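Local coordinates for protein 24-sterol C-methyltransferase (Haloferax volcanii, PDB 6F5Z) that is a putative S-adenosylmethionine-dependent methyltransferase that probably transfers a methyl group once bound to its Trm112 activator, and here holds the spent cofactor S-adenosyl-L-homocysteine, at residues L45-G50 and E73-A78; R64-D69 and S88-D93. One frame throughout, in Å; residues are numbered along the deposited sequence.

Overall arrangement
Both contacts are buried and belong to the cofactor end of a Rossmann-like class I methyltransferase fold, with centres about 8 Å apart, and both touch the same S-adenosyl-L-homocysteine. Contact 2 pairs the parallel strands 64-69 and 87-91 at the edge of this chain's sheet, 87-91 being an outermost strand, and regular backbone hydrogen bonds dominate it. Contact 1 lies where the loop after strand 41-45 meets helix 72-80, the helix that joins those two strands; its chemistry is van der Waals packing on a glycine-rich backbone. The two meet where G46 N lies 2.8 Å from L68 O, a probable hydrogen bond. Contact 1 holds the ligand's amino group and flanks its ribose; contact 2 binds the ribose hydroxyls and, weakly, the adenine.

Contact 1: residues L45-G50 and E73-A78; sequences LGTGSG and EMVQNA. With SAH (S-adenosyl-L-homocysteine), chain G.
M74 lays its thioether chain over the backbone of G48, in the glycine-rich loop that follows the first strand of the Rossmann-like methyltransferase fold. Its CG sits 3.4 Å from G48 O and SD rests over G48 CA, which a flexible, unbranched methionine can do by bending. CG stands anti to the backbone N (chi1 -159°), and further bends at chi2 and chi3 carry CE round to SAH O3', 3.4 Å away, so one side chain lines both loop and ligand. W10 and A11 of helix 3-11 also pack against it.

The glycines suit a loop pressed between helix and cofactor. G46 and G48 both have positive phi, and a side chain on either would run into the ligand, at O4' and CB respectively; without them the ligand can lie directly against the loop. G46 O accepts a hydrogen bond from the ligand amino group, SAH N, at 2.8 Å. A type II' turn from T47 to G50 then leads the chain into helix 51-60, with G50 at its N-cap position.

Farther along helix 72-80, A78 faces the turn. Its small methyl lets the helix come close: CB is 3.5 Å from G48 O, and the CA of A78 makes a C-H...O contact of 3.3 Å with S49 O, which also accepts a hydrogen bond from R54. S49 OG is hydrogen-bonded to E20.

T47 divides its work between its two branches. OG1, anti to the backbone N (chi1 -162°), is hydrogen-bonded to D44. V75, which also packs on F89 and V91 of strand 87-91, crosses the T47 side chain at about a right angle, and its CG1 lies 3.8 Å from T47 CG2.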
ATOM      1  N   LEU B  45       3.505   4.940  17.298  1.00 14.54           N
ATOM      2  CA  LEU B  45       2.889   4.335  18.473  1.00 14.27           C
ATOM      3  C   LEU B  45       3.716   3.187  18.994  1.00 17.33           C
ATOM      4  O   LEU B  45       3.868   2.184  18.289  1.00 15.84           O
ATOM      5  CB  LEU B  45       1.489   3.867  18.133  1.00 14.89           C
ATOM      6  CG  LEU B  45       0.497   4.957  17.786  1.00 16.25           C
ATOM      7  CD1 LEU B  45      -0.841   4.324  17.421  1.00 16.78           C
ATOM      8  CD2 LEU B  45       0.284   5.940  18.945  1.00 17.14           C
ATOM      9  N   GLY B  46       4.281   3.350  20.205  1.00 16.19           N
ATOM     10  CA  GLY B  46       5.175   2.360  20.812  1.00 15.19           C
ATOM     11  C   GLY B  46       6.549   2.497  20.209  1.00 17.99           C
ATOM     12  O   GLY B  46       7.163   1.539  19.749  1.00 18.36           O
ATOM     13  N   THR B  47       7.069   3.717  20.266  1.00 15.71           N
ATOM     14  CA  THR B  47       8.272   4.125  19.552  1.00 15.52           C
ATOM     15  C   THR B  47       9.551   3.352  19.912  1.00 16.56           C
ATOM     16  O   THR B  47      10.437   3.246  19.073  1.00 16.91           O
ATOM     17  CB  THR B  47       8.457   5.625  19.714  1.00 17.29           C
ATOM     18  OG1 THR B  47       9.359   6.121  18.721  1.00 17.79           O
ATOM     19  CG2 THR B  47       8.876   6.037  21.116  1.00 18.89           C
ATOM     20  N   GLY B  48       9.636   2.821  21.147  1.00 16.79           N
ATOM     21  CA  GLY B  48      10.853   2.113  21.523  1.00 17.29           C
ATOM     22  C   GLY B  48      12.031   3.071  21.454  1.00 17.25           C
ATOM     23  O   GLY B  48      11.933   4.145  22.041  1.00 19.18           O
ATOM     24  N   SER B  49      13.089   2.742  20.698  1.00 16.74           N
ATOM     25  CA  SER B  49      14.268   3.633  20.604  1.00 16.90           C
ATOM     26  C   SER B  49      14.001   4.893  19.753  1.00 19.90           C
ATOM     27  O   SER B  49      14.885   5.742  19.659  1.00 17.95           O
ATOM     28  CB  SER B  49      15.466   2.910  19.991  1.00 20.19           C
ATOM     29  OG  SER B  49      15.268   2.782  18.591  1.00 21.76           O
ATOM     30  N   GLY B  50      12.838   4.965  19.095  1.00 17.40           N
ATOM     31  CA  GLY B  50      12.496   6.098  18.233  1.00 16.76           C
ATOM     32  C   GLY B  50      13.068   6.002  16.825  1.00 18.35           C
ATOM     33  O   GLY B  50      12.940   6.961  16.052  1.00 16.70           O
ATOM     34  N   GLU B  73      11.078   5.348  30.673  1.00 24.32           N
ATOM     35  CA  GLU B  73      12.497   5.040  30.412  1.00 25.30           C
ATOM     36  C   GLU B  73      12.755   4.904  28.900  1.00 25.17           C
ATOM     37  O   GLU B  73      13.780   5.361  28.382  1.00 25.10           O
ATOM     38  CB  GLU B  73      12.916   3.739  31.127  1.00 28.07           C
ATOM     39  CG  GLU B  73      13.073   3.886  32.637  1.00 43.87           C
ATOM     40  CD  GLU B  73      11.848   3.628  33.497  1.00 73.06           C
ATOM     41  OE1 GLU B  73      12.039   3.196  34.658  1.00 79.87           O
ATOM     42  OE2 GLU B  73      10.707   3.851  33.026  1.00 57.24           O
ATOM     43  N   MET B  74      11.795   4.269  28.193  1.00 21.84           N
ATOM     44  CA  MET B  74      11.912   4.088  26.757  1.00 21.48           C
ATOM     45  C   MET B  74      11.975   5.440  26.022  1.00 22.02           C
ATOM     46  O   MET B  74      12.861   5.618  25.171  1.00 22.18           O
ATOM     47  CB  MET B  74      10.735   3.261  26.225  1.00 23.81           C
ATOM     48  CG  MET B  74      11.006   2.624  24.919  1.00 25.26           C
ATOM     49  SD  MET B  74      12.265   1.312  24.893  1.00 25.48           S
ATOM     50  CE  MET B  74      11.333  -0.101  25.587  1.00 24.86           C
ATOM     51  N   VAL B  75      11.067   6.364  26.350  1.00 20.80           N
ATOM     52  CA  VAL B  75      11.095   7.650  25.639  1.00 21.16           C
ATOM     53  C   VAL B  75      12.256   8.540  26.096  1.00 22.90           C
ATOM     54  O   VAL B  75      12.750   9.303  25.278  1.00 21.83           O
ATOM     55  CB  VAL B  75       9.775   8.417  25.583  1.00 25.52           C
ATOM     56  CG1 VAL B  75       8.864   7.837  24.498  1.00 26.44           C
ATOM     57  CG2 VAL B  75       9.090   8.448  26.945  1.00 25.08           C
ATOM     58  N   GLN B  76      12.755   8.369  27.352  1.00 21.02           N
ATOM     59  CA  GLN B  76      13.970   9.083  27.780  1.00 22.36           C
ATOM     60  C   GLN B  76      15.112   8.626  26.881  1.00 24.60           C
ATOM     61  O   GLN B  76      15.851   9.463  26.354  1.00 25.73           O
ATOM     62  CB  GLN B  76      14.305   8.756  29.253  1.00 23.95           C
ATOM     63  CG  GLN B  76      13.455   9.515  30.267  1.00 40.04           C
ATOM     64  CD  GLN B  76      13.560   8.927  31.657  1.00 66.46           C
ATOM     65  OE1 GLN B  76      14.620   8.455  32.095  1.00 63.95           O
ATOM     66  NE2 GLN B  76      12.455   8.944  32.388  1.00 61.72           N
ATOM     67  N   ASN B  77      15.220   7.294  26.643  1.00 21.61           N
ATOM     68  CA  ASN B  77      16.227   6.767  25.751  1.00 20.86           C
ATOM     69  C   ASN B  77      16.073   7.282  24.317  1.00 23.71           C
ATOM     70  O   ASN B  77      17.045   7.746  23.722  1.00 23.89           O
ATOM     71  CB  ASN B  77      16.212   5.249  25.776  1.00 23.64           C
ATOM     72  CG  ASN B  77      16.684   4.660  27.082  1.00 42.62           C
ATOM     73  OD1 ASN B  77      17.042   5.358  28.034  1.00 33.84           O
ATOM     74  ND2 ASN B  77      16.703   3.358  27.129  1.00 34.90           N
ATOM     75  N   ALA B  78      14.839   7.183  23.766  1.00 19.92           N
ATOM     76  CA  ALA B  78      14.571   7.633  22.398  1.00 20.31           C
ATOM     77  C   ALA B  78      14.998   9.087  22.191  1.00 22.76           C
ATOM     78  O   ALA B  78      15.650   9.383  21.191  1.00 23.46           O
ATOM     79  CB  ALA B  78      13.098   7.457  22.078  1.00 21.09           C
TER
HETATM   80  N   SAH G 302       8.548   0.059  17.786  1.00 16.14           N
HETATM   81  CA  SAH G 302       9.771  -0.350  18.527  1.00 16.51           C
HETATM   82  CB  SAH G 302       9.488  -0.964  19.954  1.00 16.79           C
HETATM   83  CG  SAH G 302       8.701  -2.270  19.898  1.00 16.66           C
HETATM   84  SD  SAH G 302       8.435  -2.935  21.584  1.00 18.64           S
HETATM   85  C   SAH G 302      10.634  -1.351  17.714  1.00 19.61           C
HETATM   86  O   SAH G 302      10.165  -1.634  16.530  1.00 18.62           O
HETATM   87  OXT SAH G 302      11.664  -1.810  18.151  1.00 19.41           O
HETATM   88  C5' SAH G 302       6.790  -2.319  22.017  1.00 18.81           C
HETATM   89  C4' SAH G 302       6.785  -0.873  22.478  1.00 17.68           C
HETATM   90  O4' SAH G 302       5.403  -0.478  22.678  1.00 19.14           O
HETATM   91  C3' SAH G 302       7.491  -0.711  23.829  1.00 20.44           C
HETATM   92  O3' SAH G 302       8.439   0.357  23.827  1.00 21.78           O
HETATM   93  C2' SAH G 302       6.334  -0.576  24.825  1.00 20.64           C
HETATM   94  O2' SAH G 302       6.623   0.182  25.998  1.00 20.81           O
HETATM   95  C1' SAH G 302       5.248   0.080  23.973  1.00 19.36           C
HETATM   96  N9  SAH G 302       3.879  -0.194  24.415  1.00 18.34           N
HETATM   97  C8  SAH G 302       3.301  -1.426  24.605  1.00 20.31           C
HETATM   98  N7  SAH G 302       2.039  -1.375  24.958  1.00 20.60           N
HETATM   99  C5  SAH G 302       1.763  -0.016  24.998  1.00 19.08           C
HETATM  100  C6  SAH G 302       0.591   0.710  25.311  1.00 22.20           C
HETATM  101  N6  SAH G 302      -0.563   0.144  25.690  1.00 24.79           N
HETATM  102  N1  SAH G 302       0.656   2.064  25.262  1.00 20.34           N
HETATM  103  C2  SAH G 302       1.822   2.644  24.946  1.00 17.90           C
HETATM  104  N3  SAH G 302       2.986   2.069  24.633  1.00 18.96           N
HETATM  105  C4  SAH G 302       2.891   0.723  24.670  1.00 17.93           C

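Contact 2: residues R64-D69 and S88-D93; sequences RGFGLD and SFLVGD. With SAH (S-adenosyl-L-homocysteine), chain G.
S88 and G65 start a run of parallel pairing that closes the beta-alpha-beta unit of strand 64-69, helix 72-80 and strand 87-91 in this Rossmann-like fold. Backbone bonds alternate from G65 O to G92 N; the first, S88 N to G65 O, is nearly straight at 175°. The same oxygen takes a second bond, in its carbonyl plane, from S88 OG at 3.1 Å.

Apolar contacts cover both faces. On one, L90 CD2 touches F66 CB at 3.9 Å and lies beside the ring edge, near its plane; L68 CD1 approaches L90 CD1 at 4.2 Å while its CD2 lies 3.8 Å from G92 C. Replacing L68 with an alanine would probably open a gap beside L90 and G92. On the other, F89 CD1 is 3.7 Å from G67 CA, where any side chain would clash.

Polar contacts with the ligand gather at and just past the C-terminal strand ends. With CG anti to the backbone N (chi1 -154°), the D69 carboxylate reaches the ribose diol, OD1 taking SAH O2' at 2.6 Å and OD2 taking SAH O3' at 2.7 Å; S71 and G48 backbone NH groups also hold it. D93 OD2 is bonded to D95 N, whereas OD1 accepts a weak bond from SAH N6 at 3.1 Å.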
ATOM      1  N   ARG B  64       7.424  16.892  11.433  1.00 18.06           N
ATOM      2  CA  ARG B  64       7.162  16.802  12.873  1.00 17.40           C
ATOM      3  C   ARG B  64       6.941  15.354  13.207  1.00 19.60           C
ATOM      4  O   ARG B  64       6.266  14.649  12.450  1.00 18.12           O
ATOM      5  CB  ARG B  64       5.911  17.581  13.270  1.00 19.67           C
ATOM      6  CG  ARG B  64       5.876  18.970  12.641  1.00 27.08           C
ATOM      7  CD  ARG B  64       4.964  19.943  13.308  1.00 28.90           C
ATOM      8  NE  ARG B  64       3.598  19.455  13.477  1.00 29.68           N
ATOM      9  CZ  ARG B  64       2.761  20.032  14.328  1.00 43.10           C
ATOM     10  NH1 ARG B  64       1.527  19.577  14.464  1.00 36.51           N
ATOM     11  NH2 ARG B  64       3.157  21.063  15.058  1.00 31.15           N
ATOM     12  N   GLY B  65       7.524  14.906  14.298  1.00 16.02           N
ATOM     13  CA  GLY B  65       7.313  13.522  14.696  1.00 15.78           C
ATOM     14  C   GLY B  65       7.024  13.432  16.163  1.00 17.46           C
ATOM     15  O   GLY B  65       7.571  14.237  16.953  1.00 17.65           O
ATOM     16  N   PHE B  66       6.106  12.502  16.530  1.00 15.38           N
ATOM     17  CA  PHE B  66       5.774  12.282  17.935  1.00 16.07           C
ATOM     18  C   PHE B  66       5.931  10.802  18.213  1.00 17.86           C
ATOM     19  O   PHE B  66       5.222  10.002  17.591  1.00 16.90           O
ATOM     20  CB  PHE B  66       4.333  12.678  18.260  1.00 16.96           C
ATOM     21  CG  PHE B  66       4.008  14.125  18.036  1.00 18.12           C
ATOM     22  CD1 PHE B  66       3.710  14.597  16.762  1.00 19.36           C
ATOM     23  CD2 PHE B  66       4.007  15.022  19.094  1.00 20.44           C
ATOM     24  CE1 PHE B  66       3.459  15.949  16.542  1.00 19.50           C
ATOM     25  CE2 PHE B  66       3.714  16.371  18.883  1.00 21.02           C
ATOM     26  CZ  PHE B  66       3.453  16.831  17.610  1.00 20.00           C
ATOM     27  N   GLY B  67       6.846  10.451  19.111  1.00 17.13           N
ATOM     28  CA  GLY B  67       7.082   9.067  19.496  1.00 17.44           C
ATOM     29  C   GLY B  67       6.424   8.833  20.841  1.00 20.60           C
ATOM     30  O   GLY B  67       6.866   9.385  21.862  1.00 19.24           O
ATOM     31  N   LEU B  68       5.317   8.099  20.831  1.00 17.11           N
ATOM     32  CA  LEU B  68       4.516   7.853  22.025  1.00 17.44           C
ATOM     33  C   LEU B  68       4.898   6.469  22.592  1.00 19.77           C
ATOM     34  O   LEU B  68       5.040   5.498  21.837  1.00 16.51           O
ATOM     35  CB  LEU B  68       3.009   7.901  21.663  1.00 17.29           C
ATOM     36  CG  LEU B  68       2.019   7.603  22.806  1.00 19.69           C
ATOM     37  CD1 LEU B  68       0.750   8.383  22.628  1.00 20.04           C
ATOM     38  CD2 LEU B  68       1.607   6.090  22.848  1.00 21.30           C
ATOM     39  N   ASP B  69       5.066   6.378  23.927  1.00 17.97           N
ATOM     40  CA  ASP B  69       5.396   5.096  24.541  1.00 17.96           C
ATOM     41  C   ASP B  69       4.856   5.110  25.952  1.00 19.73           C
ATOM     42  O   ASP B  69       4.787   6.153  26.589  1.00 20.12           O
ATOM     43  CB  ASP B  69       6.900   4.814  24.520  1.00 19.35           C
ATOM     44  CG  ASP B  69       7.162   3.337  24.542  1.00 21.35           C
ATOM     45  OD1 ASP B  69       7.099   2.730  25.650  1.00 21.20           O
ATOM     46  OD2 ASP B  69       7.406   2.772  23.465  1.00 19.26           O
ATOM     47  N   SER B  88       9.789  14.650  18.654  1.00 19.53           N
ATOM     48  CA  SER B  88       9.557  14.730  20.088  1.00 18.71           C
ATOM     49  C   SER B  88       9.015  13.424  20.591  1.00 21.24           C
ATOM     50  O   SER B  88       8.578  12.572  19.803  1.00 20.70           O
ATOM     51  CB  SER B  88       8.545  15.822  20.395  1.00 21.91           C
ATOM     52  OG  SER B  88       7.284  15.510  19.813  1.00 29.76           O
ATOM     53  N   PHE B  89       9.096  13.249  21.916  1.00 18.92           N
ATOM     54  CA  PHE B  89       8.692  12.027  22.596  1.00 18.04           C
ATOM     55  C   PHE B  89       7.805  12.322  23.775  1.00 21.39           C
ATOM     56  O   PHE B  89       7.916  13.375  24.422  1.00 21.67           O
ATOM     57  CB  PHE B  89       9.944  11.221  23.012  1.00 19.28           C
ATOM     58  CG  PHE B  89      10.752  10.827  21.797  1.00 19.44           C
ATOM     59  CD1 PHE B  89      10.365   9.743  21.007  1.00 19.98           C
ATOM     60  CD2 PHE B  89      11.821  11.615  21.362  1.00 20.98           C
ATOM     61  CE1 PHE B  89      11.057   9.428  19.829  1.00 20.71           C
ATOM     62  CE2 PHE B  89      12.515  11.300  20.181  1.00 22.35           C
ATOM     63  CZ  PHE B  89      12.136  10.204  19.430  1.00 20.55           C
ATOM     64  N   LEU B  90       6.870  11.409  24.045  1.00 18.82           N
ATOM     65  CA  LEU B  90       5.901  11.597  25.127  1.00 18.49           C
ATOM     66  C   LEU B  90       5.475  10.252  25.681  1.00 21.39           C
ATOM     67  O   LEU B  90       5.534   9.214  24.990  1.00 18.16           O
ATOM     68  CB  LEU B  90       4.656  12.383  24.627  1.00 19.90           C
ATOM     69  CG  LEU B  90       3.773  11.696  23.557  1.00 23.75           C
ATOM     70  CD1 LEU B  90       2.322  12.084  23.720  1.00 26.25           C
ATOM     71  CD2 LEU B  90       4.218  12.033  22.124  1.00 24.72           C
ATOM     72  N   VAL B  91       5.067  10.277  26.940  1.00 18.79           N
ATOM     73  CA  VAL B  91       4.503   9.099  27.582  1.00 17.58           C
ATOM     74  C   VAL B  91       3.003   9.132  27.296  1.00 19.91           C
ATOM     75  O   VAL B  91       2.336  10.143  27.507  1.00 20.46           O
ATOM     76  CB  VAL B  91       4.793   9.052  29.122  1.00 20.22           C
ATOM     77  CG1 VAL B  91       4.423   7.687  29.719  1.00 21.54           C
ATOM     78  CG2 VAL B  91       6.271   9.349  29.400  1.00 20.50           C
ATOM     79  N   GLY B  92       2.461   8.009  26.845  1.00 18.04           N
ATOM     80  CA  GLY B  92       1.048   7.908  26.579  1.00 18.75           C
ATOM     81  C   GLY B  92       0.600   6.464  26.499  1.00 19.42           C
ATOM     82  O   GLY B  92       1.424   5.543  26.644  1.00 19.09           O
ATOM     83  N   ASP B  93      -0.701   6.278  26.248  1.00 18.70           N
ATOM     84  CA  ASP B  93      -1.267   4.940  26.171  1.00 18.17           C
ATOM     85  C   ASP B  93      -2.119   4.799  24.927  1.00 18.40           C
ATOM     86  O   ASP B  93      -2.850   5.714  24.562  1.00 18.30           O
ATOM     87  CB  ASP B  93      -2.085   4.609  27.440  1.00 19.96           C
ATOM     88  CG  ASP B  93      -2.554   3.159  27.448  1.00 23.77           C
ATOM     89  OD1 ASP B  93      -1.708   2.269  27.670  1.00 25.19           O
ATOM     90  OD2 ASP B  93      -3.740   2.913  27.106  1.00 24.57           O
TER
HETATM   91  N   SAH G 302       8.548   0.059  17.786  1.00 16.14           N
HETATM   92  CA  SAH G 302       9.771  -0.350  18.527  1.00 16.51           C
HETATM   93  CB  SAH G 302       9.488  -0.964  19.954  1.00 16.79           C
HETATM   94  CG  SAH G 302       8.701  -2.270  19.898  1.00 16.66           C
HETATM   95  SD  SAH G 302       8.435  -2.935  21.584  1.00 18.64           S
HETATM   96  C   SAH G 302      10.634  -1.351  17.714  1.00 19.61           C
HETATM   97  O   SAH G 302      10.165  -1.634  16.530  1.00 18.62           O
HETATM   98  OXT SAH G 302      11.664  -1.810  18.151  1.00 19.41           O
HETATM   99  C5' SAH G 302       6.790  -2.319  22.017  1.00 18.81           C
HETATM  100  C4' SAH G 302       6.785  -0.873  22.478  1.00 17.68           C
HETATM  101  O4' SAH G 302       5.403  -0.478  22.678  1.00 19.14           O
HETATM  102  C3' SAH G 302       7.491  -0.711  23.829  1.00 20.44           C
HETATM  103  O3' SAH G 302       8.439   0.357  23.827  1.00 21.78           O
HETATM  104  C2' SAH G 302       6.334  -0.576  24.825  1.00 20.64           C
HETATM  105  O2' SAH G 302       6.623   0.182  25.998  1.00 20.81           O
HETATM  106  C1' SAH G 302       5.248   0.080  23.973  1.00 19.36           C
HETATM  107  N9  SAH G 302       3.879  -0.194  24.415  1.00 18.34           N
HETATM  108  C8  SAH G 302       3.301  -1.426  24.605  1.00 20.31           C
HETATM  109  N7  SAH G 302       2.039  -1.375  24.958  1.00 20.60           N
HETATM  110  C5  SAH G 302       1.763  -0.016  24.998  1.00 19.08           C
HETATM  111  C6  SAH G 302       0.591   0.710  25.311  1.00 22.20           C
HETATM  112  N6  SAH G 302      -0.563   0.144  25.690  1.00 24.79           N
HETATM  113  N1  SAH G 302       0.656   2.064  25.262  1.00 20.34           N
HETATM  114  C2  SAH G 302       1.822   2.644  24.946  1.00 17.90           C
HETATM  115  N3  SAH G 302       2.986   2.069  24.633  1.00 18.96           N
HETATM  116  C4  SAH G 302       2.891   0.723  24.670  1.00 17.93           C